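PDB 3OUQ: cytochrome c family protein from Geobacter sulfurreducens, which probably carries electrons along a chain of covalently bound c-type hemes, of which this N-terminal fragment of a dodecaheme cytochrome holds six. Local coordinates for residues Ala97-His101 against Glu102-Pro106. Numbering follows the deposited sequence.
With HEC (heme c), chain E.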
ATOM      1  N   ALA A  97      16.413  -2.218   9.830  1.00 47.09           N
ATOM      2  CA  ALA A  97      15.988  -3.198   8.842  1.00 46.81           C
ATOM      3  C   ALA A  97      15.460  -2.345   7.693  1.00 47.08           C
ATOM      4  O   ALA A  97      14.711  -1.396   7.920  1.00 48.01           O
ATOM      5  CB  ALA A  97      14.882  -4.070   9.409  1.00 46.31           C
ATOM      6  N   VAL A  98      15.851  -2.662   6.467  1.00 46.20           N
ATOM      7  CA  VAL A  98      15.409  -1.868   5.332  1.00 46.78           C
ATOM      8  C   VAL A  98      14.654  -2.636   4.264  1.00 46.15           C
ATOM      9  O   VAL A  98      15.130  -3.656   3.777  1.00 46.65           O
ATOM     10  CB  VAL A  98      16.601  -1.181   4.639  1.00 47.45           C
ATOM     11  CG1 VAL A  98      16.109  -0.326   3.483  1.00 46.70           C
ATOM     12  CG2 VAL A  98      17.377  -0.346   5.641  1.00 48.38           C
ATOM     13  N   PHE A  99      13.474  -2.145   3.898  1.00 45.67           N
ATOM     14  CA  PHE A  99      12.708  -2.779   2.838  1.00 46.13           C
ATOM     15  C   PHE A  99      12.752  -1.926   1.573  1.00 46.12           C
ATOM     16  O   PHE A  99      12.477  -0.731   1.604  1.00 46.37           O
ATOM     17  CB  PHE A  99      11.245  -2.974   3.214  1.00 45.86           C
ATOM     18  CG  PHE A  99      10.444  -3.607   2.116  1.00 44.77           C
ATOM     19  CD1 PHE A  99      10.471  -4.981   1.926  1.00 44.51           C
ATOM     20  CD2 PHE A  99       9.756  -2.824   1.201  1.00 46.25           C
ATOM     21  CE1 PHE A  99       9.825  -5.565   0.848  1.00 44.17           C
ATOM     22  CE2 PHE A  99       9.107  -3.403   0.115  1.00 46.41           C
ATOM     23  CZ  PHE A  99       9.148  -4.779  -0.063  1.00 45.04           C
ATOM     24  N   SER A 100      13.087  -2.550   0.457  1.00 47.05           N
ATOM     25  CA  SER A 100      13.158  -1.844  -0.810  1.00 47.29           C
ATOM     26  C   SER A 100      12.232  -2.497  -1.844  1.00 47.34           C
ATOM     27  O   SER A 100      12.009  -3.709  -1.813  1.00 48.24           O
ATOM     28  CB  SER A 100      14.599  -1.857  -1.312  1.00 47.57           C
ATOM     29  OG  SER A 100      14.682  -1.447  -2.664  1.00 51.40           O
ATOM     30  N   HIS A 101      11.678  -1.689  -2.741  1.00 46.42           N
ATOM     31  CA  HIS A 101      10.810  -2.203  -3.792  1.00 45.05           C
ATOM     32  C   HIS A 101      11.655  -2.481  -5.028  1.00 44.89           C
ATOM     33  O   HIS A 101      11.312  -3.332  -5.845  1.00 44.95           O
ATOM     34  CB  HIS A 101       9.719  -1.194  -4.146  1.00 44.09           C
ATOM     35  CG  HIS A 101       8.599  -1.132  -3.156  1.00 42.94           C
ATOM     36  ND1 HIS A 101       8.682  -0.509  -1.932  1.00 44.01           N
ATOM     37  CD2 HIS A 101       7.338  -1.626  -3.227  1.00 42.94           C
ATOM     38  CE1 HIS A 101       7.493  -0.641  -1.323  1.00 43.49           C
ATOM     39  NE2 HIS A 101       6.641  -1.314  -2.069  1.00 42.15           N
ATOM     40  N   GLU A 102      12.761  -1.754  -5.157  1.00 44.98           N
ATOM     41  CA  GLU A 102      13.672  -1.928  -6.285  1.00 45.72           C
ATOM     42  C   GLU A 102      14.110  -3.375  -6.313  1.00 45.09           C
ATOM     43  O   GLU A 102      14.392  -3.935  -7.367  1.00 44.43           O
ATOM     44  CB  GLU A 102      14.910  -1.046  -6.124  1.00 47.57           C
ATOM     45  CG  GLU A 102      14.590   0.416  -5.927  1.00 51.18           C
ATOM     46  CD  GLU A 102      14.577   0.827  -4.469  1.00 53.75           C
ATOM     47  OE1 GLU A 102      15.680   1.007  -3.901  1.00 55.25           O
ATOM     48  OE2 GLU A 102      13.469   0.962  -3.893  1.00 55.02           O
ATOM     49  N   VAL A 103      14.173  -3.969  -5.129  1.00 44.85           N
ATOM     50  CA  VAL A 103      14.572  -5.356  -4.986  1.00 43.33           C
ATOM     51  C   VAL A 103      13.386  -6.298  -5.151  1.00 41.88           C
ATOM     52  O   VAL A 103      13.444  -7.232  -5.940  1.00 41.48           O
ATOM     53  CB  VAL A 103      15.220  -5.612  -3.597  1.00 44.63           C
ATOM     54  CG1 VAL A 103      15.360  -7.107  -3.347  1.00 44.85           C
ATOM     55  CG2 VAL A 103      16.579  -4.953  -3.526  1.00 43.22           C
ATOM     56  N   HIS A 104      12.298  -6.029  -4.437  1.00 40.64           N
ATOM     57  CA  HIS A 104      11.135  -6.905  -4.477  1.00 40.61           C
ATOM     58  C   HIS A 104      10.177  -6.933  -5.647  1.00 40.84           C
ATOM     59  O   HIS A 104       9.858  -8.009  -6.155  1.00 41.91           O
ATOM     60  CB  HIS A 104      10.327  -6.715  -3.208  1.00 39.42           C
ATOM     61  CG  HIS A 104      11.054  -7.158  -1.985  1.00 39.93           C
ATOM     62  ND1 HIS A 104      12.039  -6.422  -1.368  1.00 40.37           N
ATOM     63  CD2 HIS A 104      10.989  -8.331  -1.307  1.00 39.20           C
ATOM     64  CE1 HIS A 104      12.530  -7.157  -0.366  1.00 40.12           C
ATOM     65  NE2 HIS A 104      11.922  -8.325  -0.290  1.00 39.49           N
ATOM     66  N   VAL A 105       9.687  -5.774  -6.062  1.00 41.12           N
ATOM     67  CA  VAL A 105       8.730  -5.736  -7.155  1.00 38.88           C
ATOM     68  C   VAL A 105       9.270  -6.402  -8.415  1.00 38.67           C
ATOM     69  O   VAL A 105       8.636  -7.294  -8.975  1.00 36.49           O
ATOM     70  CB  VAL A 105       8.305  -4.296  -7.446  1.00 39.41           C
ATOM     71  CG1 VAL A 105       7.423  -4.249  -8.684  1.00 39.35           C
ATOM     72  CG2 VAL A 105       7.565  -3.737  -6.234  1.00 38.68           C
ATOM     73  N   PRO A 106      10.454  -5.988  -8.877  1.00 38.24           N
ATOM     74  CA  PRO A 106      10.945  -6.644 -10.085  1.00 39.09           C
ATOM     75  C   PRO A 106      11.157  -8.133  -9.872  1.00 40.31           C
ATOM     76  O   PRO A 106      11.249  -8.891 -10.832  1.00 41.30           O
ATOM     77  CB  PRO A 106      12.228  -5.880 -10.398  1.00 38.74           C
ATOM     78  CG  PRO A 106      12.648  -5.344  -9.081  1.00 37.91           C
ATOM     79  CD  PRO A 106      11.361  -4.914  -8.452  1.00 37.46           C
TER
HETATM   80 FE   HEC E 604       4.743  -1.693  -1.557  1.00 44.36          FE
HETATM   81  CHA HEC E 604       5.078   0.586   1.015  1.00 43.03           C
HETATM   82  CHB HEC E 604       2.997   0.651  -3.370  1.00 42.11           C
HETATM   83  CHC HEC E 604       4.625  -3.871  -4.176  1.00 43.08           C
HETATM   84  CHD HEC E 604       5.690  -4.157   0.552  1.00 43.84           C
HETATM   85  NA  HEC E 604       4.140   0.180  -1.223  1.00 43.02           N
HETATM   86  C1A HEC E 604       4.415   0.988  -0.130  1.00 42.51           C
HETATM   87  C2A HEC E 604       3.705   2.250  -0.234  1.00 41.23           C
HETATM   88  C3A HEC E 604       3.051   2.273  -1.428  1.00 40.91           C
HETATM   89  C4A HEC E 604       3.330   0.978  -2.050  1.00 42.06           C
HETATM   90  CMA HEC E 604       2.298   3.451  -2.035  1.00 37.09           C
HETATM   91  CAA HEC E 604       3.688   3.312   0.845  1.00 38.99           C
HETATM   92  CBA HEC E 604       2.445   3.234   1.692  1.00 39.05           C
HETATM   93  CGA HEC E 604       2.389   4.344   2.719  1.00 41.29           C
HETATM   94  O1A HEC E 604       1.350   4.486   3.395  1.00 42.16           O
HETATM   95  O2A HEC E 604       3.393   5.077   2.856  1.00 42.92           O
HETATM   96  NB  HEC E 604       4.054  -1.606  -3.399  1.00 42.11           N
HETATM   97  C1B HEC E 604       3.388  -0.530  -4.009  1.00 42.27           C
HETATM   98  C2B HEC E 604       3.185  -0.789  -5.416  1.00 41.69           C
HETATM   99  C3B HEC E 604       3.706  -2.031  -5.676  1.00 41.13           C
HETATM  100  C4B HEC E 604       4.190  -2.559  -4.403  1.00 41.75           C
HETATM  101  CMB HEC E 604       2.523   0.153  -6.387  1.00 39.25           C
HETATM  102  CAB HEC E 604       3.780  -2.739  -7.032  1.00 38.30           C
HETATM  103  CBB HEC E 604       4.710  -2.123  -8.060  1.00 36.26           C
HETATM  104  NC  HEC E 604       5.069  -3.623  -1.752  1.00 42.96           N
HETATM  105  C1C HEC E 604       5.006  -4.386  -2.908  1.00 42.30           C
HETATM  106  C2C HEC E 604       5.308  -5.777  -2.605  1.00 39.37           C
HETATM  107  C3C HEC E 604       5.538  -5.856  -1.283  1.00 40.19           C
HETATM  108  C4C HEC E 604       5.398  -4.517  -0.759  1.00 41.87           C
HETATM  109  CMC HEC E 604       5.378  -6.923  -3.580  1.00 38.82           C
HETATM  110  CAC HEC E 604       5.890  -7.108  -0.472  1.00 40.32           C
HETATM  111  CBC HEC E 604       7.061  -7.938  -0.995  1.00 39.13           C
HETATM  112  ND  HEC E 604       5.349  -1.739   0.343  1.00 43.88           N
HETATM  113  C1D HEC E 604       5.754  -2.851   1.049  1.00 44.10           C
HETATM  114  C2D HEC E 604       6.243  -2.483   2.375  1.00 45.14           C
HETATM  115  C3D HEC E 604       5.983  -1.167   2.532  1.00 46.33           C
HETATM  116  C4D HEC E 604       5.474  -0.700   1.263  1.00 44.69           C
HETATM  117  CMD HEC E 604       7.043  -3.340   3.350  1.00 43.62           C
HETATM  118  CAD HEC E 604       5.988  -0.365   3.818  1.00 49.90           C
HETATM  119  CBD HEC E 604       4.740  -0.760   4.571  1.00 57.70           C
HETATM  120  CGD HEC E 604       4.214   0.356   5.443  1.00 62.86           C
HETATM  121  O1D HEC E 604       3.912   1.443   4.884  1.00 63.76           O
HETATM  122  O2D HEC E 604       4.102   0.143   6.680  1.00 64.08           O
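This is a local strand-to-helix turn with an N-cap, in which F99, at the end of strand 97-99, stacks on H104 while two histidines three residues apart go to the irons of two different hemes. It lies in the second cytochrome c7 region of the fragment, where F99 pairs through its backbone with V87 of the neighbouring antiparallel strand. The F99 and H104 rings form an offset stack, planes at 30°, with F99 CE1 lying over the centre of the imidazole, 3.2 Å from H104 ND1. Because F99 carries CG anti to its own N (chi1 179°), the phenyl reaches forward along the turn, and methyl CMD of the H101 heme lies over one face of it, offset toward the rim, 3.5 Å from F99 CD2. H104 is fixed a second way: ND1 donates to S100 O at 2.7 Å, nearly in line with that carbonyl, and the oxygen sits 17° out of the imidazole plane. At the helix start, S100 OG accepts a weak capping bond from E102 N (3.2 Å), and the bent E102 side chain folds back to take another weak bond from H101 N at OE2. V105 N closes the turn on H101 O (2.9 Å), while V105 CG2 sits at the imidazole edge of H101, 3.7 Å from CD2. H101 NE2 binds this heme's iron at 2.0 Å, opposite H116; H104 NE2 binds another heme's iron with H142. With an alanine in place of H104, that second iron is likely to lack one of its two axial ligands, S100 O its donor and the F99 ring its stacking partner. The ND1 bond to a carbonyl probably gives the ligand imidazole some imidazolate character, which would favour the oxidised heme, and is likely to restrain the ring's rotation about the iron bond.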